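Local coordinates for tubulin-like protein CetZ1 (Haloferax volcanii, PDB 4B46) that binds GTP and controls archaeal cell shape, being essential for the rod-shaped cell type needed for efficient swimming, at residues 102-107 with 132-137. Sequence-based numbering, arbitrary orientation.
Sequences LVVSGL and YGLGIL. With GDP (guanosine-5'-diphosphate), chain B.
Val104 and Leu134 lie side by side on one face of a parallel strand pair, pointing the same way, with Val104 CG2 4.1 Å from Leu134 CB. Leu102 joins them: its CG is anti to the backbone N (chi1 -178°), and a chi2 of 70° then turns CD1 across to the neighbouring strand, 3.8 Å from Tyr132 CB and 4.1 Å from Leu134 CB, while the phenol ring of Tyr132 leads off toward strand 163-168. On this same face Ile136 carries its CG2 branch, anti to its own backbone N, up to the guanine, 3.9 Å from N2 of GDP. The reverse face is asymmetric, since Val103 and Ser105 sit opposite Gly133 and Gly135; helix 111-126, which connects the strands in a beta-alpha-beta crossover, covers both side chains. At the C-terminal end Leu107 CD1 meets Leu137 CD2 obliquely at 3.8 Å. Five backbone hydrogen bonds fix the register, from Val103 N to Tyr132 O (2.8 Å, nearly straight at 171°) through Leu107 N to Ile136 O (2.9 Å). Gly106 CA comes within 3.7 Å of the ribose O4' of GDP, and a modelled CB there would collide with that oxygen. Replacing Ile136 with an alanine would probably open a gap beside N2 and N3 of the guanine and leave the base freer to shift. Main-chain bonds thus join these central GTPase-domain strands, whereas Gly106, without a side chain, and aliphatic Ile136 meet GDP by shape and van der Waals contact; its hydrogen bonds come from outside both segments, from Glu142 and Asn187 side chains and backbone amides such as those of Ala11 and Gly112.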
loop_
_atom_site.group_PDB
_atom_site.type_symbol
_atom_site.label_atom_id
_atom_site.label_comp_id
_atom_site.label_asym_id
_atom_site.label_seq_id
_atom_site.Cartn_x
_atom_site.Cartn_y
_atom_site.Cartn_z
ATOM N N LEU A 102 -8.254 -3.319 1.115
ATOM C CA LEU A 102 -6.801 -3.249 0.976
ATOM C C LEU A 102 -6.119 -4.265 1.905
ATOM O O LEU A 102 -6.212 -4.177 3.138
ATOM C CB LEU A 102 -6.279 -1.840 1.256
ATOM C CG LEU A 102 -4.771 -1.648 1.096
ATOM C CD1 LEU A 102 -4.365 -1.725 -0.378
ATOM C CD2 LEU A 102 -4.312 -0.331 1.708
ATOM N N VAL A 103 -5.437 -5.231 1.303
ATOM C CA VAL A 103 -4.720 -6.254 2.060
ATOM C C VAL A 103 -3.256 -5.847 2.146
ATOM O O VAL A 103 -2.569 -5.715 1.128
ATOM C CB VAL A 103 -4.871 -7.643 1.405
ATOM C CG1 VAL A 103 -4.086 -8.715 2.192
ATOM C CG2 VAL A 103 -6.346 -8.006 1.308
ATOM N N VAL A 104 -2.797 -5.600 3.367
ATOM C CA VAL A 104 -1.455 -5.081 3.589
ATOM C C VAL A 104 -0.563 -6.138 4.234
ATOM O O VAL A 104 -0.967 -6.771 5.212
ATOM C CB VAL A 104 -1.484 -3.849 4.503
ATOM C CG1 VAL A 104 -0.065 -3.244 4.619
ATOM C CG2 VAL A 104 -2.478 -2.816 3.968
ATOM N N SER A 105 0.653 -6.300 3.711
ATOM C CA SER A 105 1.540 -7.353 4.186
ATOM C C SER A 105 2.985 -7.189 3.741
ATOM O O SER A 105 3.259 -6.712 2.641
ATOM C CB SER A 105 1.045 -8.694 3.671
ATOM O OG SER A 105 1.849 -9.725 4.186
ATOM N N GLY A 106 3.904 -7.606 4.604
ATOM C CA GLY A 106 5.293 -7.765 4.210
ATOM C C GLY A 106 5.374 -9.049 3.413
ATOM O O GLY A 106 4.676 -10.016 3.720
ATOM N N LEU A 107 6.191 -9.072 2.368
ATOM C CA LEU A 107 6.238 -10.266 1.530
ATOM C C LEU A 107 7.398 -11.199 1.893
ATOM O O LEU A 107 7.458 -12.328 1.421
ATOM C CB LEU A 107 6.280 -9.891 0.044
ATOM C CG LEU A 107 5.096 -9.040 -0.428
ATOM C CD1 LEU A 107 5.084 -8.987 -1.930
ATOM C CD2 LEU A 107 3.773 -9.590 0.090
ATOM N N TYR A 132 -7.500 -4.564 -3.388
ATOM C CA TYR A 132 -6.125 -4.187 -3.682
ATOM C C TYR A 132 -5.181 -4.774 -2.649
ATOM O O TYR A 132 -5.590 -5.122 -1.533
ATOM C CB TYR A 132 -5.969 -2.665 -3.721
ATOM C CG TYR A 132 -6.915 -1.993 -4.695
ATOM C CD1 TYR A 132 -6.915 -2.335 -6.038
ATOM C CD2 TYR A 132 -7.819 -1.035 -4.260
ATOM C CE1 TYR A 132 -7.791 -1.728 -6.930
ATOM C CE2 TYR A 132 -8.686 -0.418 -5.137
ATOM C CZ TYR A 132 -8.673 -0.777 -6.469
ATOM O OH TYR A 132 -9.541 -0.168 -7.346
ATOM N N GLY A 133 -3.925 -4.906 -3.052
ATOM C CA GLY A 133 -2.855 -5.332 -2.164
ATOM C C GLY A 133 -1.898 -4.174 -1.936
ATOM O O GLY A 133 -1.732 -3.310 -2.804
ATOM N N LEU A 134 -1.317 -4.116 -0.742
ATOM C CA LEU A 134 -0.132 -3.287 -0.511
ATOM C C LEU A 134 0.951 -4.238 -0.043
ATOM O O LEU A 134 0.912 -4.717 1.091
ATOM C CB LEU A 134 -0.386 -2.200 0.542
ATOM C CG LEU A 134 0.819 -1.361 1.010
ATOM C CD1 LEU A 134 1.677 -0.880 -0.146
ATOM C CD2 LEU A 134 0.347 -0.171 1.831
ATOM N N GLY A 135 1.881 -4.546 -0.942
ATOM C CA GLY A 135 2.927 -5.508 -0.672
ATOM C C GLY A 135 4.201 -4.769 -0.320
ATOM O O GLY A 135 4.599 -3.842 -1.024
ATOM N N ILE A 136 4.827 -5.160 0.785
ATOM C CA ILE A 136 6.040 -4.501 1.235
ATOM C C ILE A 136 7.241 -5.425 1.032
ATOM O O ILE A 136 7.314 -6.501 1.642
ATOM C CB ILE A 136 5.917 -4.103 2.709
ATOM C CG1 ILE A 136 4.793 -3.080 2.888
ATOM C CG2 ILE A 136 7.261 -3.603 3.232
ATOM C CD1 ILE A 136 4.338 -2.894 4.329
ATOM N N LEU A 137 8.161 -5.018 0.155
ATOM C CA LEU A 137 9.317 -5.843 -0.192
ATOM C C LEU A 137 10.404 -5.715 0.856
ATOM O O LEU A 137 10.521 -4.673 1.503
ATOM C CB LEU A 137 9.874 -5.459 -1.572
ATOM C CG LEU A 137 8.859 -5.548 -2.709
ATOM C CD1 LEU A 137 9.512 -5.229 -4.063
ATOM C CD2 LEU A 137 8.203 -6.909 -2.725
HETATM P PB GDP B . 5.190 -12.391 9.161
HETATM O O1B GDP B . 5.596 -13.835 9.223
HETATM O O2B GDP B . 4.471 -11.940 10.412
HETATM O O3B GDP B . 4.338 -12.197 7.934
HETATM O O3A GDP B . 6.576 -11.604 9.017
HETATM P PA GDP B . 6.770 -10.051 9.343
HETATM O O1A GDP B . 5.571 -9.247 8.969
HETATM O O2A GDP B . 7.170 -9.880 10.782
HETATM O "O5'" GDP B . 8.036 -9.715 8.398
HETATM C "C5'" GDP B . 7.866 -9.868 6.987
HETATM C "C4'" GDP B . 8.687 -8.816 6.265
HETATM O "O4'" GDP B . 8.137 -7.531 6.498
HETATM C "C3'" GDP B . 10.091 -8.702 6.828
HETATM O "O3'" GDP B . 10.921 -9.613 6.121
HETATM C "C2'" GDP B . 10.478 -7.251 6.585
HETATM O "O2'" GDP B . 10.914 -7.067 5.236
HETATM C "C1'" GDP B . 9.168 -6.526 6.624
HETATM N N9 GDP B . 8.803 -5.864 7.884
HETATM C C8 GDP B . 8.715 -6.421 9.110
HETATM N N7 GDP B . 8.256 -5.509 10.009
HETATM C C5 GDP B . 8.013 -4.360 9.331
HETATM C C6 GDP B . 7.497 -3.011 9.645
HETATM O O6 GDP B . 7.160 -2.690 10.815
HETATM N N1 GDP B . 7.414 -2.135 8.635
HETATM C C2 GDP B . 7.767 -2.427 7.371
HETATM N N2 GDP B . 7.657 -1.467 6.423
HETATM N N3 GDP B . 8.236 -3.641 7.006
HETATM C C4 GDP B . 8.368 -4.616 7.930
#